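Local coordinates for angiogenin-1 (Salmo salar, PDB 7BFK), which probably cleaves RNA as a secreted endonuclease of the pancreatic ribonuclease family, at residues A[68-79]-A[97-107]. Sequence-based numbering, arbitrary orientation.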
loop_
_atom_site.group_PDB
_atom_site.type_symbol
_atom_site.label_atom_id
_atom_site.label_comp_id
_atom_site.label_asym_id
_atom_site.label_seq_id
_atom_site.Cartn_x
_atom_site.Cartn_y
_atom_site.Cartn_z
ATOM N N ASN A 68 2.887 14.927 -7.474
ATOM C CA ASN A 68 3.834 14.204 -6.580
ATOM C C ASN A 68 3.746 12.696 -6.794
ATOM O O ASN A 68 4.410 11.972 -6.024
ATOM C CB ASN A 68 3.592 14.516 -5.102
ATOM C CG ASN A 68 4.045 15.907 -4.718
ATOM O OD1 ASN A 68 4.470 16.687 -5.572
ATOM N ND2 ASN A 68 3.966 16.221 -3.435
ATOM N N LEU A 69 2.992 12.230 -7.794
ATOM C CA LEU A 69 2.853 10.776 -8.057
ATOM C C LEU A 69 4.036 10.300 -8.896
ATOM O O LEU A 69 4.408 10.977 -9.896
ATOM C CB LEU A 69 1.512 10.462 -8.724
ATOM C CG LEU A 69 0.273 10.754 -7.873
ATOM C CD1 LEU A 69 -0.997 10.448 -8.643
ATOM C CD2 LEU A 69 0.303 9.968 -6.581
ATOM N N VAL A 70 4.604 9.162 -8.496
ATOM C CA VAL A 70 5.759 8.529 -9.164
ATOM C C VAL A 70 5.385 7.080 -9.457
ATOM O O VAL A 70 4.852 6.402 -8.552
ATOM C CB VAL A 70 7.014 8.641 -8.288
ATOM C CG1 VAL A 70 8.250 8.169 -9.027
ATOM C CG2 VAL A 70 7.203 10.067 -7.779
ATOM N N GLN A 71 5.620 6.650 -10.686
ATOM C CA GLN A 71 5.381 5.271 -11.151
ATOM C C GLN A 71 6.717 4.544 -11.123
ATOM O O GLN A 71 7.692 5.074 -11.682
ATOM C CB GLN A 71 4.742 5.327 -12.534
ATOM C CG GLN A 71 4.652 3.999 -13.247
ATOM C CD GLN A 71 3.931 4.147 -14.557
ATOM O OE1 GLN A 71 2.874 4.767 -14.639
ATOM N NE2 GLN A 71 4.480 3.531 -15.585
ATOM N N SER A 72 6.787 3.396 -10.469
ATOM C CA SER A 72 8.015 2.581 -10.425
ATOM C C SER A 72 8.398 2.174 -11.861
ATOM O O SER A 72 7.495 1.895 -12.695
ATOM C CB SER A 72 7.847 1.383 -9.505
ATOM O OG SER A 72 6.914 0.487 -10.048
ATOM N N ASN A 73 9.695 2.160 -12.155
ATOM C CA ASN A 73 10.217 1.798 -13.491
ATOM C C ASN A 73 10.247 0.278 -13.613
ATOM O O ASN A 73 10.272 -0.221 -14.741
ATOM C CB ASN A 73 11.580 2.439 -13.736
ATOM C CG ASN A 73 11.474 3.929 -13.924
ATOM O OD1 ASN A 73 10.438 4.434 -14.345
ATOM N ND2 ASN A 73 12.549 4.636 -13.624
ATOM N N LYS A 74 10.239 -0.438 -12.490
ATOM C CA LYS A 74 10.189 -1.917 -12.513
ATOM C C LYS A 74 8.879 -2.366 -11.889
ATOM O O LYS A 74 8.332 -1.693 -11.019
ATOM C CB LYS A 74 11.426 -2.517 -11.839
ATOM C CG LYS A 74 12.735 -2.178 -12.544
ATOM C CD LYS A 74 13.930 -2.951 -12.051
ATOM C CE LYS A 74 13.936 -4.397 -12.501
ATOM N NZ LYS A 74 14.152 -4.522 -13.964
ATOM N N PRO A 75 8.326 -3.496 -12.346
ATOM C CA PRO A 75 7.123 -4.054 -11.751
ATOM C C PRO A 75 7.450 -4.737 -10.416
ATOM O O PRO A 75 8.574 -5.178 -10.229
ATOM C CB PRO A 75 6.663 -5.068 -12.797
ATOM C CG PRO A 75 7.955 -5.539 -13.418
ATOM C CD PRO A 75 8.842 -4.314 -13.464
ATOM N N PHE A 76 6.461 -4.804 -9.532
ATOM C CA PHE A 76 6.528 -5.447 -8.209
ATOM C C PHE A 76 5.457 -6.540 -8.125
ATOM O O PHE A 76 4.421 -6.434 -8.822
ATOM C CB PHE A 76 6.277 -4.414 -7.092
ATOM C CG PHE A 76 7.405 -3.457 -6.839
ATOM C CD1 PHE A 76 7.544 -2.304 -7.594
ATOM C CD2 PHE A 76 8.359 -3.725 -5.864
ATOM C CE1 PHE A 76 8.596 -1.434 -7.358
ATOM C CE2 PHE A 76 9.410 -2.845 -5.634
ATOM C CZ PHE A 76 9.527 -1.708 -6.386
ATOM N N SER A 77 5.713 -7.596 -7.353
ATOM C CA SER A 77 4.666 -8.549 -6.941
ATOM C C SER A 77 3.806 -7.812 -5.930
ATOM O O SER A 77 4.385 -7.215 -5.002
ATOM C CB SER A 77 5.191 -9.818 -6.330
ATOM O OG SER A 77 5.704 -10.663 -7.321
ATOM N N VAL A 78 2.495 -7.829 -6.117
ATOM C CA VAL A 78 1.563 -7.159 -5.177
ATOM C C VAL A 78 0.458 -8.135 -4.812
ATOM O O VAL A 78 0.198 -9.100 -5.564
ATOM C CB VAL A 78 0.992 -5.846 -5.757
ATOM C CG1 VAL A 78 2.089 -4.842 -6.072
ATOM C CG2 VAL A 78 0.128 -6.091 -6.982
ATOM N N VAL A 79 -0.136 -7.889 -3.661
ATOM C CA VAL A 79 -1.360 -8.560 -3.175
ATOM C C VAL A 79 -2.373 -7.441 -2.961
ATOM O O VAL A 79 -2.036 -6.470 -2.256
ATOM C CB VAL A 79 -1.128 -9.382 -1.896
ATOM C CG1 VAL A 79 -2.452 -9.755 -1.249
ATOM C CG2 VAL A 79 -0.278 -10.630 -2.174
ATOM N N SER A 97 -6.161 -11.001 -4.136
ATOM C CA SER A 97 -5.707 -11.288 -5.512
ATOM C C SER A 97 -4.240 -10.898 -5.633
ATOM O O SER A 97 -3.759 -10.011 -4.879
ATOM C CB SER A 97 -6.583 -10.635 -6.555
ATOM O OG SER A 97 -6.679 -9.246 -6.340
ATOM N N SER A 98 -3.533 -11.598 -6.496
ATOM C CA SER A 98 -2.100 -11.392 -6.747
ATOM C C SER A 98 -1.963 -10.779 -8.129
ATOM O O SER A 98 -2.838 -11.039 -8.982
ATOM C CB SER A 98 -1.349 -12.691 -6.623
ATOM O OG SER A 98 0.041 -12.449 -6.678
ATOM N N ALA A 99 -0.944 -9.957 -8.322
ATOM C CA ALA A 99 -0.618 -9.328 -9.612
ATOM C C ALA A 99 0.847 -8.905 -9.612
ATOM O O ALA A 99 1.488 -8.868 -8.535
ATOM C CB ALA A 99 -1.527 -8.145 -9.872
ATOM N N THR A 100 1.355 -8.626 -10.802
ATOM C CA THR A 100 2.702 -8.102 -11.034
ATOM C C THR A 100 2.515 -6.784 -11.768
ATOM O O THR A 100 2.081 -6.820 -12.919
ATOM C CB THR A 100 3.588 -9.100 -11.782
ATOM O OG1 THR A 100 3.560 -10.331 -11.056
ATOM C CG2 THR A 100 4.999 -8.584 -11.891
ATOM N N LYS A 101 2.808 -5.665 -11.114
ATOM C CA LYS A 101 2.502 -4.338 -11.704
ATOM C C LYS A 101 3.484 -3.274 -11.246
ATOM O O LYS A 101 4.094 -3.416 -10.168
ATOM C CB LYS A 101 1.059 -3.953 -11.338
ATOM C CG LYS A 101 0.021 -4.773 -12.094
ATOM C CD LYS A 101 -1.292 -4.121 -12.324
ATOM C CE LYS A 101 -2.167 -4.914 -13.277
ATOM N NZ LYS A 101 -1.656 -4.854 -14.664
ATOM N N LYS A 102 3.679 -2.269 -12.087
ATOM C CA LYS A 102 4.391 -1.047 -11.680
ATOM C C LYS A 102 3.456 -0.406 -10.659
ATOM O O LYS A 102 2.213 -0.529 -10.837
ATOM C CB LYS A 102 4.700 -0.154 -12.878
ATOM C CG LYS A 102 5.570 -0.832 -13.931
ATOM C CD LYS A 102 6.060 0.087 -15.012
ATOM C CE LYS A 102 6.605 -0.655 -16.209
ATOM N NZ LYS A 102 7.336 -1.869 -15.792
ATOM N N VAL A 103 4.005 0.187 -9.613
ATOM C CA VAL A 103 3.176 0.819 -8.554
ATOM C C VAL A 103 3.275 2.338 -8.701
ATOM O O VAL A 103 4.295 2.844 -9.245
ATOM C CB VAL A 103 3.596 0.338 -7.165
ATOM C CG1 VAL A 103 3.337 -1.149 -7.010
ATOM C CG2 VAL A 103 5.054 0.678 -6.883
ATOM N N ILE A 104 2.216 3.032 -8.318
ATOM C CA ILE A 104 2.166 4.507 -8.339
ATOM C C ILE A 104 2.008 4.976 -6.905
ATOM O O ILE A 104 1.007 4.638 -6.280
ATOM C CB ILE A 104 1.065 5.018 -9.259
ATOM C CG1 ILE A 104 1.138 4.358 -10.639
ATOM C CG2 ILE A 104 1.160 6.533 -9.325
ATOM C CD1 ILE A 104 -0.134 4.474 -11.453
ATOM N N ILE A 105 2.988 5.716 -6.417
ATOM C CA ILE A 105 3.032 6.193 -5.013
ATOM C C ILE A 105 3.286 7.695 -5.010
ATOM O O ILE A 105 3.583 8.252 -6.062
ATOM C CB ILE A 105 4.132 5.453 -4.243
ATOM C CG1 ILE A 105 5.526 5.870 -4.725
ATOM C CG2 ILE A 105 3.926 3.954 -4.329
ATOM C CD1 ILE A 105 6.651 5.300 -3.910
ATOM N N ALA A 106 3.145 8.294 -3.845
ATOM C CA ALA A 106 3.496 9.688 -3.572
ATOM C C ALA A 106 4.885 9.672 -2.949
ATOM O O ALA A 106 5.176 8.753 -2.134
ATOM C CB ALA A 106 2.456 10.321 -2.667
ATOM N N CYS A 107 5.744 10.576 -3.385
ATOM C CA CYS A 107 7.098 10.775 -2.828
ATOM C C CYS A 107 7.170 12.157 -2.182
ATOM O O CYS A 107 6.708 13.117 -2.806
ATOM C CB CYS A 107 8.176 10.674 -3.901
ATOM S SG CYS A 107 8.382 9.006 -4.584
#
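Val103 is the knob on which both halves of 68-79 close, a worked example of one long strand pairing with two shorter ones across an interruption. Its CG1 packs on Val78 CG1 at 4.0 Å, the two side chains running in opposite directions. With CG1 anti to the carbonyl carbon (chi1 -64°), CG2 falls between the backbone N and that carbon and fills the hollow bordered by Ser72 CB and the Phe76 ring, whose CD1 it meets at 3.9 Å. Ser72 CB in turn lies at the edge of that ring. Between the two antiparallel runs, Val70 with Ile105 and Phe76 with Lys101, the register slips by two residues, and Ser72 OG bridges the slip: it accepts Val103 N at 3.0 Å and donates to Lys74 O at 2.8 Å. Replacing the serine by alanine would probably leave Val103 N without its acceptor and Lys74 O without its donor, setting residues 73-75 free to shift. The Lys102 chain lies along the backbone of residues 72-75, CD 3.3 Å from Ser72 O, and brings NZ beside Pro75 CD. At the far end Val70 CG2 presses on Cys107 SG at 3.6 Å, the sulfur being disulfide-bonded to Cys58. On the opposite face Leu69 CB rests on Ile104 CG2 at 4.0 Å. The bent sheet is that of the ribonuclease A fold: strand 62-64 flanks 69-72, strand 43-47 flanks 76-85, Ile57 from a loop packs on Ser72 and Val103, and strand 122-124 touches Gln71 and Ile104.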